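Local coordinates for F5/8 type C domain protein (Bacteroides ovatus, PDB 4ZRX) that is a putative alpha-L-fucosidase that probably releases alpha-L-fucose from glycans by hydrolysis and carries an F5/8 type C domain that may bind sugars, at residues A[146-151]-A[186-191]. Numbering follows the deposited sequence.
Sequences SPWDRN and GANGEG. With EDO (1,2-ethanediol), chain B.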
loop_
_atom_site.group_PDB
_atom_site.type_symbol
_atom_site.label_atom_id
_atom_site.label_comp_id
_atom_site.label_asym_id
_atom_site.label_seq_id
_atom_site.Cartn_x
_atom_site.Cartn_y
_atom_site.Cartn_z
ATOM N N SER A 146 -2.803 11.578 16.791
ATOM C CA SER A 146 -4.177 11.713 16.238
ATOM C C SER A 146 -4.856 13.037 16.594
ATOM O O SER A 146 -5.025 13.333 17.808
ATOM C CB SER A 146 -5.039 10.550 16.664
ATOM O OG SER A 146 -6.347 10.673 16.202
ATOM N N PRO A 147 -5.227 13.835 15.584
ATOM C CA PRO A 147 -6.035 15.048 15.890
ATOM C C PRO A 147 -7.339 14.668 16.591
ATOM O O PRO A 147 -7.631 15.232 17.640
ATOM C CB PRO A 147 -6.249 15.676 14.505
ATOM C CG PRO A 147 -5.066 15.191 13.722
ATOM C CD PRO A 147 -4.819 13.812 14.160
ATOM N N TRP A 148 -8.072 13.681 16.062
ATOM C CA TRP A 148 -9.316 13.223 16.699
ATOM C C TRP A 148 -8.927 12.445 17.983
ATOM O O TRP A 148 -8.135 11.506 17.942
ATOM C CB TRP A 148 -10.080 12.305 15.742
ATOM C CG TRP A 148 -11.405 11.745 16.229
ATOM C CD1 TRP A 148 -12.313 12.319 17.104
ATOM C CD2 TRP A 148 -11.968 10.508 15.837
ATOM N NE1 TRP A 148 -13.407 11.485 17.263
ATOM C CE2 TRP A 148 -13.230 10.385 16.484
ATOM C CE3 TRP A 148 -11.544 9.483 14.976
ATOM C CZ2 TRP A 148 -14.040 9.256 16.317
ATOM C CZ3 TRP A 148 -12.326 8.378 14.824
ATOM C CH2 TRP A 148 -13.585 8.275 15.490
ATOM N N ASP A 149 -9.507 12.847 19.119
ATOM C CA ASP A 149 -9.179 12.246 20.389
ATOM C C ASP A 149 -10.510 11.950 21.085
ATOM O O ASP A 149 -11.236 12.867 21.469
ATOM C CB ASP A 149 -8.287 13.207 21.201
ATOM C CG ASP A 149 -7.741 12.608 22.465
ATOM O OD1 ASP A 149 -8.468 11.805 23.109
ATOM O OD2 ASP A 149 -6.566 12.945 22.858
ATOM N N ARG A 150 -10.812 10.670 21.249
ATOM C CA ARG A 150 -12.084 10.263 21.780
ATOM C C ARG A 150 -12.046 10.160 23.308
ATOM O O ARG A 150 -13.069 9.846 23.896
ATOM C CB ARG A 150 -12.448 8.889 21.206
ATOM C CG ARG A 150 -12.570 8.940 19.674
ATOM C CD ARG A 150 -12.849 7.554 19.123
ATOM N NE ARG A 150 -14.286 7.254 19.154
ATOM C CZ ARG A 150 -14.849 6.213 18.523
ATOM N NH1 ARG A 150 -14.137 5.306 17.897
ATOM N NH2 ARG A 150 -16.164 6.083 18.562
ATOM N N ASN A 151 -10.900 10.356 23.935
ATOM C CA ASN A 151 -10.792 10.273 25.397
ATOM C C ASN A 151 -10.803 11.647 26.014
ATOM O O ASN A 151 -11.519 11.894 26.998
ATOM C CB ASN A 151 -9.528 9.582 25.808
ATOM C CG ASN A 151 -9.331 9.592 27.323
ATOM O OD1 ASN A 151 -8.706 10.502 27.899
ATOM N ND2 ASN A 151 -9.921 8.595 27.980
ATOM N N GLY A 186 -6.605 12.502 9.021
ATOM C CA GLY A 186 -7.840 13.292 8.785
ATOM C C GLY A 186 -9.097 12.588 9.246
ATOM O O GLY A 186 -10.178 13.177 9.288
ATOM N N ALA A 187 -8.961 11.319 9.591
ATOM C CA ALA A 187 -10.120 10.479 9.930
ATOM C C ALA A 187 -10.796 11.010 11.174
ATOM O O ALA A 187 -10.149 11.428 12.143
ATOM C CB ALA A 187 -9.680 9.026 10.151
ATOM N N ASN A 188 -12.114 11.078 11.118
ATOM C CA ASN A 188 -12.881 11.579 12.188
ATOM C C ASN A 188 -14.268 10.928 12.122
ATOM O O ASN A 188 -14.965 11.053 11.127
ATOM C CB ASN A 188 -13.007 13.106 12.123
ATOM C CG ASN A 188 -13.559 13.664 13.389
ATOM O OD1 ASN A 188 -14.662 13.303 13.823
ATOM N ND2 ASN A 188 -12.765 14.448 14.071
ATOM N N GLY A 189 -14.631 10.197 13.154
ATOM C CA GLY A 189 -15.939 9.521 13.186
ATOM C C GLY A 189 -16.932 10.166 14.137
ATOM O O GLY A 189 -17.855 9.505 14.568
ATOM N N GLU A 190 -16.722 11.412 14.552
ATOM C CA GLU A 190 -17.707 12.073 15.423
ATOM C C GLU A 190 -19.068 12.105 14.708
ATOM O O GLU A 190 -20.073 11.818 15.331
ATOM C CB GLU A 190 -17.257 13.474 15.831
ATOM C CG GLU A 190 -16.104 13.446 16.836
ATOM C CD GLU A 190 -16.499 12.851 18.212
ATOM O OE1 GLU A 190 -17.675 13.107 18.664
ATOM O OE2 GLU A 190 -15.662 12.138 18.853
ATOM N N GLY A 191 -19.047 12.420 13.410
ATOM C CA GLY A 191 -20.207 12.333 12.504
ATOM C C GLY A 191 -21.030 13.606 12.549
ATOM O O GLY A 191 -20.576 14.579 13.156
HETATM C C1 EDO B . -5.536 9.255 6.082
HETATM O O1 EDO B . -6.221 8.166 6.701
HETATM C C2 EDO B . -6.547 10.205 5.451
HETATM O O2 EDO B . -7.055 11.075 6.474
HETATM O O HOH W 1 -7.909 12.525 13.166
HETATM O O HOH W 2 -15.889 9.401 20.059
#
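Trp148 lays its indole against the backbone of Asn188 and Gly189 and spends its one polar side-chain atom, NE1, on Glu190. The NE1-H of Trp148 points almost straight at OE2 of Glu190 (2.8 Å, 175°), which lies in the ring plane and accepts through its anti lone pair, the carboxylate standing nearly upright to the indole. Over one face, CA of Asn188 makes a CH-pi contact 4.1 Å from the centroid of the six-membered ring, and N of Gly189 comes within 3.2 Å of Trp148 CH2. Gly189 suits this place because a beta carbon there would run into CH2 of Trp148. The Asn188 amide is tilted 25° from the indole plane, with ND2 3.7 Å from Trp148 CG. Replacing Trp148 with alanine would probably leave Glu190 OE2 without its indole donor and open a gap beside Gly189.

The two segments are loops following the adjacent parallel strands 140-145 and 181-184 of the TIM-barrel domain of the alpha-L-fucosidase family, presumably the catalytic one, so the tryptophan bridges neighbouring beta-alpha loops. The Trp148 CA-CB bond already points toward 186-191, and a chi1 of -179°, which turns CG away from the backbone N, carries the indole on to it.

Further out, CG of Arg150 rests over the rim of the opposite face, and a water links Arg150 NE to Glu190 OE2. Another water joins Trp148 N to Ala187 O. Asn188 suits its turn because OD1 accepts from Glu190 N (2.9 Å), an Asx turn that sets the glutamate's backbone, while Asn188 ND2 is hydrogen-bonded to Tyr155 OH. Lys195 N binds OE1 of Glu190, and Ser146 OG grips the carbonyl O of Trp148 at 2.6 Å.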